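Local atomic coordinates of caspase subunit p21 (Drosophila melanogaster, PDB entry 3SIR), a protein that acts as a caspase, a cysteine protease of the apoptosis execution cascade, and cleaves baculovirus p35 and lamin DmO in vitro. Residues 11-16 and 249-254; 18-23 and 85-90; 210-215 and 245-250. The protein carries 1 engineered substitution. All coordinates share one frame; numbering follows the deposited sequence.

Interaction 1: residues 11-16 and 249-254; sequences AEYNMR and LTRILR
Two backbone hydrogen bonds join 11-16 to 249-254 in a single bridge between Glu-12 and Ile-252: Ile-252 N donates to Ala-11 O (3.1 Å), and Tyr-13 N donates to Ile-252 O (3.2 Å). The first donor lies in the carbonyl plane of Ala-11. The second stands above that of Ile-252, 48° out of it, and Glu-12 CA adds a C-H contact to the same oxygen.

The aromatic contact is carried by Tyr-13. With its CG beside the backbone N (chi1 -86°), the ring is laid along the other segment, and Arg-251 CB sits over one face, 3.8 Å from the ring centroid, as a CH-pi contact. Leu-253 CB meets ring atom CD2 at 3.8 Å. Thr-250 N donates to Tyr-13 OH, a bond less certain because the hydroxyl is too close to another atom of the model; Thr-250 OG1 is itself hydrogen-bonded to Asp-171.

Among the apolar groups, the Met-15 chain bends at chi2 and chi3, bringing SD and CE against Leu-253 CD1. Charges are less closely matched: Glu-12 OE1 is 4.1 Å from Arg-254 NH1 and far off the guanidinium plane, so the two meet as charges without a directed bond.

Away from the probable catalytic residues, two loops near the chain ends are thus joined by directional backbone bonds and a buried ring, with electrostatic attraction probably a minor term.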
loop_
_atom_site.group_PDB
_atom_site.type_symbol
_atom_site.label_atom_id
_atom_site.label_comp_id
_atom_site.label_asym_id
_atom_site.label_seq_id
_atom_site.Cartn_x
_atom_site.Cartn_y
_atom_site.Cartn_z
ATOM N N ALA A 11 -8.368 2.667 17.556
ATOM C CA ALA A 11 -8.428 1.766 16.409
ATOM C C ALA A 11 -8.775 2.484 15.103
ATOM O O ALA A 11 -8.171 2.217 14.063
ATOM C CB ALA A 11 -9.409 0.635 16.671
ATOM N N GLU A 12 -9.785 3.348 15.150
ATOM C CA GLU A 12 -10.392 3.889 13.940
ATOM C C GLU A 12 -10.157 5.385 13.833
ATOM O O GLU A 12 -10.279 6.106 14.822
ATOM C CB GLU A 12 -11.891 3.614 13.927
ATOM C CG GLU A 12 -12.256 2.270 13.325
ATOM C CD GLU A 12 -13.608 1.777 13.796
ATOM O OE1 GLU A 12 -13.962 0.617 13.492
ATOM O OE2 GLU A 12 -14.306 2.547 14.491
ATOM N N TYR A 13 -9.754 5.836 12.647
ATOM C CA TYR A 13 -9.538 7.257 12.406
ATOM C C TYR A 13 -10.801 8.008 12.802
ATOM O O TYR A 13 -11.913 7.548 12.533
ATOM C CB TYR A 13 -9.212 7.510 10.930
ATOM C CG TYR A 13 -7.743 7.361 10.584
ATOM C CD1 TYR A 13 -6.797 8.227 11.112
ATOM C CD2 TYR A 13 -7.304 6.368 9.715
ATOM C CE1 TYR A 13 -5.459 8.091 10.811
ATOM C CE2 TYR A 13 -5.961 6.221 9.412
ATOM C CZ TYR A 13 -5.044 7.087 9.968
ATOM O OH TYR A 13 -3.704 6.977 9.672
ATOM N N ASN A 14 -10.634 9.131 13.492
ATOM C CA ASN A 14 -11.764 10.016 13.753
ATOM C C ASN A 14 -12.278 10.688 12.480
ATOM O O ASN A 14 -11.662 11.629 11.973
ATOM C CB ASN A 14 -11.407 11.060 14.813
ATOM C CG ASN A 14 -12.565 11.989 15.127
ATOM O OD1 ASN A 14 -13.698 11.754 14.695
ATOM N ND2 ASN A 14 -12.285 13.060 15.868
ATOM N N MET A 15 -13.343 10.127 11.912
ATOM C CA MET A 15 -13.882 10.588 10.632
ATOM C C MET A 15 -15.243 11.269 10.787
ATOM O O MET A 15 -16.098 11.186 9.901
ATOM C CB MET A 15 -14.003 9.425 9.640
ATOM C CG MET A 15 -12.705 8.691 9.356
ATOM S SD MET A 15 -11.531 9.622 8.356
ATOM C CE MET A 15 -12.471 9.851 6.842
ATOM N N ARG A 16 -15.443 11.951 11.909
ATOM C CA ARG A 16 -16.722 12.598 12.168
ATOM C C ARG A 16 -16.566 14.093 12.435
ATOM O O ARG A 16 -17.506 14.755 12.871
ATOM C CB ARG A 16 -17.455 11.902 13.317
ATOM C CG ARG A 16 -18.063 10.550 12.951
ATOM C CD ARG A 16 -19.543 10.488 13.311
ATOM N NE ARG A 16 -19.807 9.574 14.420
ATOM C CZ ARG A 16 -20.380 9.922 15.570
ATOM N NH1 ARG A 16 -20.742 11.181 15.788
ATOM N NH2 ARG A 16 -20.576 9.010 16.515
ATOM N N LEU A 249 -1.013 3.998 6.975
ATOM C CA LEU A 249 -2.139 4.250 7.859
ATOM C C LEU A 249 -1.855 3.582 9.198
ATOM O O LEU A 249 -1.374 2.457 9.239
ATOM C CB LEU A 249 -3.434 3.713 7.251
ATOM C CG LEU A 249 -3.857 4.290 5.898
ATOM C CD1 LEU A 249 -5.343 4.058 5.682
ATOM C CD2 LEU A 249 -3.545 5.774 5.807
ATOM N N THR A 250 -1.978 4.344 10.277
ATOM C CA THR A 250 -1.862 3.777 11.612
ATOM C C THR A 250 -3.194 3.239 12.139
ATOM O O THR A 250 -3.227 2.620 13.205
ATOM C CB THR A 250 -1.282 4.801 12.606
ATOM O OG1 THR A 250 -2.024 6.023 12.513
ATOM C CG2 THR A 250 0.183 5.081 12.293
ATOM N N ARG A 251 -4.259 3.374 11.346
ATOM C CA ARG A 251 -5.616 3.077 11.806
ATOM C C ARG A 251 -6.583 2.738 10.673
ATOM O O ARG A 251 -6.385 3.145 9.531
ATOM C CB ARG A 251 -6.179 4.245 12.624
ATOM C CG ARG A 251 -5.125 5.096 13.325
ATOM C CD ARG A 251 -5.647 5.655 14.640
ATOM N NE ARG A 251 -5.193 7.022 14.874
ATOM C CZ ARG A 251 -5.682 7.822 15.816
ATOM N NH1 ARG A 251 -6.601 7.370 16.659
ATOM N NH2 ARG A 251 -5.274 9.084 15.895
ATOM N N ILE A 252 -7.704 2.120 11.035
ATOM C CA ILE A 252 -8.765 1.785 10.088
ATOM C C ILE A 252 -9.536 3.021 9.645
ATOM O O ILE A 252 -10.292 3.604 10.430
ATOM C CB ILE A 252 -9.786 0.828 10.731
ATOM C CG1 ILE A 252 -9.092 -0.438 11.232
ATOM C CG2 ILE A 252 -10.922 0.499 9.769
ATOM C CD1 ILE A 252 -9.823 -1.102 12.374
ATOM N N LEU A 253 -9.487 3.301 8.346
ATOM C CA LEU A 253 -10.161 4.470 7.792
ATOM C C LEU A 253 -11.504 4.070 7.189
ATOM O O LEU A 253 -11.565 3.204 6.321
ATOM C CB LEU A 253 -9.271 5.143 6.743
ATOM C CG LEU A 253 -9.861 6.171 5.772
ATOM C CD1 LEU A 253 -10.995 6.939 6.413
ATOM C CD2 LEU A 253 -8.776 7.133 5.314
ATOM N N ARG A 254 -12.577 4.703 7.647
ATOM C CA ARG A 254 -13.899 4.471 7.074
ATOM C C ARG A 254 -14.728 5.752 7.031
ATOM O O ARG A 254 -15.003 6.363 8.066
ATOM C CB ARG A 254 -14.645 3.386 7.851
ATOM C CG ARG A 254 -15.780 2.739 7.073
ATOM C CD ARG A 254 -16.490 1.687 7.908
ATOM N NE ARG A 254 -15.653 0.511 8.145
ATOM C CZ ARG A 254 -14.598 0.492 8.955
ATOM N NH1 ARG A 254 -14.204 1.601 9.567
ATOM N NH2 ARG A 254 -13.916 -0.633 9.130
#

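Interaction 2: residues 18-23 and 85-90; sequences KNRGMA and DSDCIL
The guanidinium of Arg-20 meets the carboxylate of Asp-87 at its edge: OD2 lies near the guanidinium plane, beside NH1, and the two planes are turned 32° apart. This salt bridge is modelled at 2.3 Å from NH1 to OD2, too short to be trusted in detail. The Arg-20 chain bends at chi2 (91°) and chi3, a course that lets NE and NH2 hydrogen-bond to Leu-56 O and Ser-256 O; Asp-87 OD1 accepts from His-17 N. The planes of the Asn-19 amide and the Asp-85 carboxylate are 52° apart, ND2 of Asn-19 lying 3.5 Å from Asp-85 CB.

Both segments belong to neighbouring parallel strands of the central caspase sheet, 19-28 and 86-95, flanked by strands 59-65 and 131-138. Asn-19 N donates to Asp-85 O and Asn-19 O accepts from Asp-87 N (2.8 Å), so the residue bonds to both neighbours of Ser-86, as in a parallel ladder. Beyond the corner at Asp-87, Leu-90 N donates to Met-22 O at 2.9 Å, nearly in line with the C=O. Gly-21 CA, carrying no side chain, comes within 3.6 Å of Cys-88 O in a C-H contact.

Met-22 and Ile-89 share one face, CB to CG1 4.3 Å; Ala-23 and Leu-90 share the other, where Leu-53 of helix 45-55 covers them. At the outer end Lys-18 NZ makes a long salt bridge to Asp-85 OD2, 3.7 Å.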
loop_
_atom_site.group_PDB
_atom_site.type_symbol
_atom_site.label_atom_id
_atom_site.label_comp_id
_atom_site.label_asym_id
_atom_site.label_seq_id
_atom_site.Cartn_x
_atom_site.Cartn_y
_atom_site.Cartn_z
ATOM N N LYS A 18 -16.076 18.224 11.506
ATOM C CA LYS A 18 -16.978 19.156 10.840
ATOM C C LYS A 18 -17.026 18.872 9.341
ATOM O O LYS A 18 -18.092 18.593 8.789
ATOM C CB LYS A 18 -16.521 20.596 11.097
ATOM C CG LYS A 18 -17.553 21.664 10.774
ATOM C CD LYS A 18 -16.974 22.748 9.869
ATOM C CE LYS A 18 -16.759 24.048 10.624
ATOM N NZ LYS A 18 -16.498 25.185 9.701
ATOM N N ASN A 19 -15.863 18.919 8.694
ATOM C CA ASN A 19 -15.749 18.622 7.264
ATOM C C ASN A 19 -14.926 17.369 7.001
ATOM O O ASN A 19 -13.901 17.152 7.647
ATOM C CB ASN A 19 -15.104 19.790 6.513
ATOM C CG ASN A 19 -15.400 21.129 7.150
ATOM O OD1 ASN A 19 -16.549 21.572 7.180
ATOM N ND2 ASN A 19 -14.350 21.829 7.567
ATOM N N ARG A 20 -15.271 16.663 5.929
ATOM C CA ARG A 20 -14.480 15.524 5.476
ATOM C C ARG A 20 -13.071 15.936 5.070
ATOM O O ARG A 20 -12.085 15.420 5.595
ATOM C CB ARG A 20 -15.176 14.801 4.321
ATOM C CG ARG A 20 -14.298 13.776 3.608
ATOM C CD ARG A 20 -14.414 12.381 4.213
ATOM N NE ARG A 20 -15.791 11.890 4.238
ATOM C CZ ARG A 20 -16.426 11.521 5.346
ATOM N NH1 ARG A 20 -15.784 11.533 6.508
ATOM N NH2 ARG A 20 -17.684 11.102 5.291
ATOM N N GLY A 21 -12.979 16.893 4.153
ATOM C CA GLY A 21 -11.694 17.473 3.772
ATOM C C GLY A 21 -11.686 17.840 2.303
ATOM O O GLY A 21 -12.694 17.678 1.615
ATOM N N MET A 22 -10.553 18.343 1.823
ATOM C CA MET A 22 -10.404 18.694 0.411
ATOM C C MET A 22 -10.189 17.462 -0.454
ATOM O O MET A 22 -9.375 16.604 -0.118
ATOM C CB MET A 22 -9.210 19.623 0.210
ATOM C CG MET A 22 -9.330 20.971 0.891
ATOM S SD MET A 22 -7.782 21.887 0.752
ATOM C CE MET A 22 -8.167 23.279 1.814
ATOM N N ALA A 23 -10.773 17.481 -1.646
ATOM C CA ALA A 23 -10.222 16.750 -2.782
ATOM C C ALA A 23 -9.593 17.702 -3.799
ATOM O O ALA A 23 -10.229 18.651 -4.257
ATOM C CB ALA A 23 -11.299 15.894 -3.438
ATOM N N ASP A 85 -10.571 21.249 11.140
ATOM C CA ASP A 85 -11.943 20.763 11.062
ATOM C C ASP A 85 -12.086 19.668 10.009
ATOM O O ASP A 85 -13.202 19.271 9.655
ATOM C CB ASP A 85 -12.885 21.918 10.727
ATOM C CG ASP A 85 -12.883 22.999 11.791
ATOM O OD1 ASP A 85 -12.272 22.777 12.860
ATOM O OD2 ASP A 85 -13.499 24.063 11.564
ATOM N N SER A 86 -10.951 19.203 9.493
ATOM C CA SER A 86 -10.938 18.176 8.460
ATOM C C SER A 86 -10.805 16.773 9.054
ATOM O O SER A 86 -9.999 16.546 9.960
ATOM C CB SER A 86 -9.802 18.448 7.465
ATOM O OG SER A 86 -10.133 19.518 6.592
ATOM N N ASP A 87 -11.606 15.839 8.545
ATOM C CA ASP A 87 -11.282 14.418 8.615
ATOM C C ASP A 87 -9.889 14.159 8.045
ATOM O O ASP A 87 -9.011 13.631 8.732
ATOM C CB ASP A 87 -12.303 13.593 7.827
ATOM C CG ASP A 87 -13.640 13.462 8.540
ATOM O OD1 ASP A 87 -13.756 13.946 9.688
ATOM O OD2 ASP A 87 -14.573 12.871 7.950
ATOM N N CYS A 88 -9.705 14.504 6.774
ATOM C CA CYS A 88 -8.549 14.045 6.012
ATOM C C CYS A 88 -8.159 15.029 4.915
ATOM O O CYS A 88 -8.580 16.185 4.921
ATOM C CB CYS A 88 -8.848 12.688 5.378
ATOM S SG CYS A 88 -10.098 12.747 4.069
ATOM N N ILE A 89 -7.359 14.556 3.966
ATOM C CA ILE A 89 -7.207 15.222 2.680
ATOM C C ILE A 89 -7.011 14.182 1.591
ATOM O O ILE A 89 -6.452 13.109 1.830
ATOM C CB ILE A 89 -5.995 16.170 2.659
ATOM C CG1 ILE A 89 -5.983 16.980 1.361
ATOM C CG2 ILE A 89 -4.702 15.384 2.778
ATOM C CD1 ILE A 89 -5.117 18.223 1.409
ATOM N N LEU A 90 -7.424 14.523 0.377
ATOM C CA LEU A 90 -7.117 13.681 -0.770
ATOM C C LEU A 90 -6.507 14.499 -1.899
ATOM O O LEU A 90 -7.035 15.547 -2.272
ATOM C CB LEU A 90 -8.372 12.960 -1.254
ATOM C CG LEU A 90 -8.101 11.887 -2.310
ATOM C CD1 LEU A 90 -9.039 10.705 -2.122
ATOM C CD2 LEU A 90 -8.218 12.478 -3.707
#

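Interaction 3: residues 210-215 and 245-250; sequences DILTLL and ITTMLT
Three apolar pairs and one methyl contact to a threonine carry the meeting of 210-215 with 245-250. Leu-215 CB packs against Ile-245 CD1, though how closely is doubtful, since that methyl is modelled too near Leu-215 O. Ile-211 CG2 touches Leu-249 CD1 at 3.6 Å, the two side chains crossing at about a right angle, and this pair forms the opposite end of the contact from Leu-215. Between them Leu-212 reaches across with CD2, which comes 4.1 Å from Thr-247 CG2 and slightly farther from Ile-245 CG2.

Thr-247 turns its two branches to different tasks. OG1 is anti to the backbone N (chi1 156°) and accepts from Leu-249 N at 2.7 Å, an ST turn where the strand ends; CG2 is the branch that meets Leu-212.

The arrangement is that of a helix laid on the sheet of the caspase domain. Helix 211-223 runs nearly antiparallel to strand 244-247, the short segments making an angle of 166° with axes 10.5 Å apart. That strand is the last of the sheet within this chain, lying antiparallel beside 172-179, and Leu-173 of the latter packs against Leu-212, Leu-215 and Ile-245.

Farther out, Asp-210 occupies the N-cap position of the helix. Thr-213 OG1 stands 2.9 Å from both Asp-210 O and Asp-210 OD2. Within the first turn, Leu-215 N donates to Ile-211 O, fixing the spacing of two of the contact residues. Leu-214 faces helix 193-205. Beyond the strand edge, Ile-245, Thr-246 and Thr-247 pair in an antiparallel ladder with a strand of the second subunit, carrying the sheet across the dimer interface, while Leu-212 packs on Thr-216 of that second subunit.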
loop_
_atom_site.group_PDB
_atom_site.type_symbol
_atom_site.label_atom_id
_atom_site.label_comp_id
_atom_site.label_asym_id
_atom_site.label_seq_id
_atom_site.Cartn_x
_atom_site.Cartn_y
_atom_site.Cartn_z
ATOM N N ASP A 210 -13.982 -0.429 4.929
ATOM C CA ASP A 210 -12.763 0.284 5.297
ATOM C C ASP A 210 -11.781 0.362 4.130
ATOM O O ASP A 210 -11.763 -0.516 3.266
ATOM C CB ASP A 210 -12.108 -0.354 6.528
ATOM C CG ASP A 210 -11.115 -1.444 6.171
ATOM O OD1 ASP A 210 -9.895 -1.208 6.314
ATOM O OD2 ASP A 210 -11.552 -2.555 5.801
ATOM N N ILE A 211 -10.991 1.430 4.093
ATOM C CA ILE A 211 -10.341 1.867 2.862
ATOM C C ILE A 211 -9.554 0.750 2.173
ATOM O O ILE A 211 -9.593 0.617 0.947
ATOM C CB ILE A 211 -9.428 3.079 3.114
ATOM C CG1 ILE A 211 -8.908 3.655 1.792
ATOM C CG2 ILE A 211 -8.285 2.704 4.039
ATOM C CD1 ILE A 211 -9.975 4.346 0.965
ATOM N N LEU A 212 -8.913 -0.100 2.969
ATOM C CA LEU A 212 -7.930 -1.043 2.445
ATOM C C LEU A 212 -8.581 -2.285 1.836
ATOM O O LEU A 212 -8.012 -2.924 0.947
ATOM C CB LEU A 212 -6.934 -1.450 3.534
ATOM C CG LEU A 212 -5.960 -0.376 4.021
ATOM C CD1 LEU A 212 -5.211 -0.859 5.255
ATOM C CD2 LEU A 212 -4.990 0.034 2.921
ATOM N N THR A 213 -9.777 -2.617 2.318
ATOM C CA THR A 213 -10.598 -3.651 1.695
ATOM C C THR A 213 -11.423 -3.077 0.544
ATOM O O THR A 213 -11.810 -3.797 -0.379
ATOM C CB THR A 213 -11.551 -4.317 2.709
ATOM O OG1 THR A 213 -12.505 -3.354 3.162
ATOM C CG2 THR A 213 -10.787 -4.854 3.916
ATOM N N LEU A 214 -11.618 -1.765 0.545
ATOM C CA LEU A 214 -12.016 -1.084 -0.678
ATOM C C LEU A 214 -10.924 -1.239 -1.737
ATOM O O LEU A 214 -11.068 -2.023 -2.675
ATOM C CB LEU A 214 -12.287 0.393 -0.400
ATOM C CG LEU A 214 -13.451 1.040 -1.150
ATOM C CD1 LEU A 214 -14.574 0.038 -1.318
ATOM C CD2 LEU A 214 -13.947 2.264 -0.393
ATOM N N LEU A 215 -9.774 -0.618 -1.490
ATOM C CA LEU A 215 -8.667 -0.620 -2.450
ATOM C C LEU A 215 -8.088 -2.010 -2.691
ATOM O O LEU A 215 -7.195 -2.185 -3.519
ATOM C CB LEU A 215 -7.551 0.325 -1.994
ATOM C CG LEU A 215 -7.984 1.748 -1.654
ATOM C CD1 LEU A 215 -6.803 2.554 -1.141
ATOM C CD2 LEU A 215 -8.600 2.399 -2.882
ATOM N N ILE A 245 -0.969 -0.339 -3.982
ATOM C CA ILE A 245 -1.325 0.506 -2.851
ATOM C C ILE A 245 -0.243 0.421 -1.788
ATOM O O ILE A 245 0.200 -0.672 -1.436
ATOM C CB ILE A 245 -2.670 0.094 -2.242
ATOM C CG1 ILE A 245 -3.806 0.394 -3.223
ATOM C CG2 ILE A 245 -2.888 0.813 -0.920
ATOM C CD1 ILE A 245 -4.771 -0.757 -3.401
ATOM N N THR A 246 0.197 1.572 -1.293
ATOM C CA THR A 246 1.239 1.603 -0.278
ATOM C C THR A 246 0.806 2.402 0.948
ATOM O O THR A 246 0.773 3.634 0.917
ATOM C CB THR A 246 2.548 2.194 -0.831
ATOM O OG1 THR A 246 3.098 3.107 0.125
ATOM C CG2 THR A 246 2.284 2.941 -2.127
ATOM N N THR A 247 0.518 1.704 2.043
ATOM C CA THR A 247 -0.027 2.374 3.222
ATOM C C THR A 247 1.002 2.587 4.326
ATOM O O THR A 247 1.840 1.720 4.581
ATOM C CB THR A 247 -1.198 1.604 3.824
ATOM O OG1 THR A 247 -1.313 1.960 5.206
ATOM C CG2 THR A 247 -0.952 0.112 3.712
ATOM N N MET A 248 0.867 3.697 5.046
ATOM C CA MET A 248 1.341 3.781 6.426
ATOM C C MET A 248 0.234 4.208 7.384
ATOM O O MET A 248 0.507 4.737 8.462
ATOM C CB MET A 248 2.524 4.740 6.548
ATOM C CG MET A 248 3.851 4.128 6.142
ATOM S SD MET A 248 4.107 4.224 4.360
ATOM C CE MET A 248 5.341 5.519 4.283
ATOM N N LEU A 249 -1.013 3.998 6.975
ATOM C CA LEU A 249 -2.139 4.250 7.859
ATOM C C LEU A 249 -1.855 3.582 9.198
ATOM O O LEU A 249 -1.374 2.457 9.239
ATOM C CB LEU A 249 -3.434 3.713 7.251
ATOM C CG LEU A 249 -3.857 4.290 5.898
ATOM C CD1 LEU A 249 -5.343 4.058 5.682
ATOM C CD2 LEU A 249 -3.545 5.774 5.807
ATOM N N THR A 250 -1.978 4.344 10.277
ATOM C CA THR A 250 -1.862 3.777 11.612
ATOM C C THR A 250 -3.194 3.239 12.139
ATOM O O THR A 250 -3.227 2.620 13.205
ATOM C CB THR A 250 -1.282 4.801 12.606
ATOM O OG1 THR A 250 -2.024 6.023 12.513
ATOM C CG2 THR A 250 0.183 5.081 12.293
#

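Overall arrangement
From the N terminus, the chain first passes through 11-16, which interaction 1 joins to 249-254 near the C terminus, closing a loop over most of the domain. Interaction 2 is nested inside that loop: 18-23 and 85-90 close the excursion through helix 45-55, strand 59-65 and helix 68-79. Interaction 3 follows in series, tying helix 211-223 to the last strand, and its second segment shares Leu-249 and Thr-250 with interaction 1. Interactions 1 and 2 touch through Met-15 and Asp-87, interactions 1 and 3 through Leu-253 and Ile-211. Interactions 2 and 3, about 17 Å apart between centres, reach the same sheet.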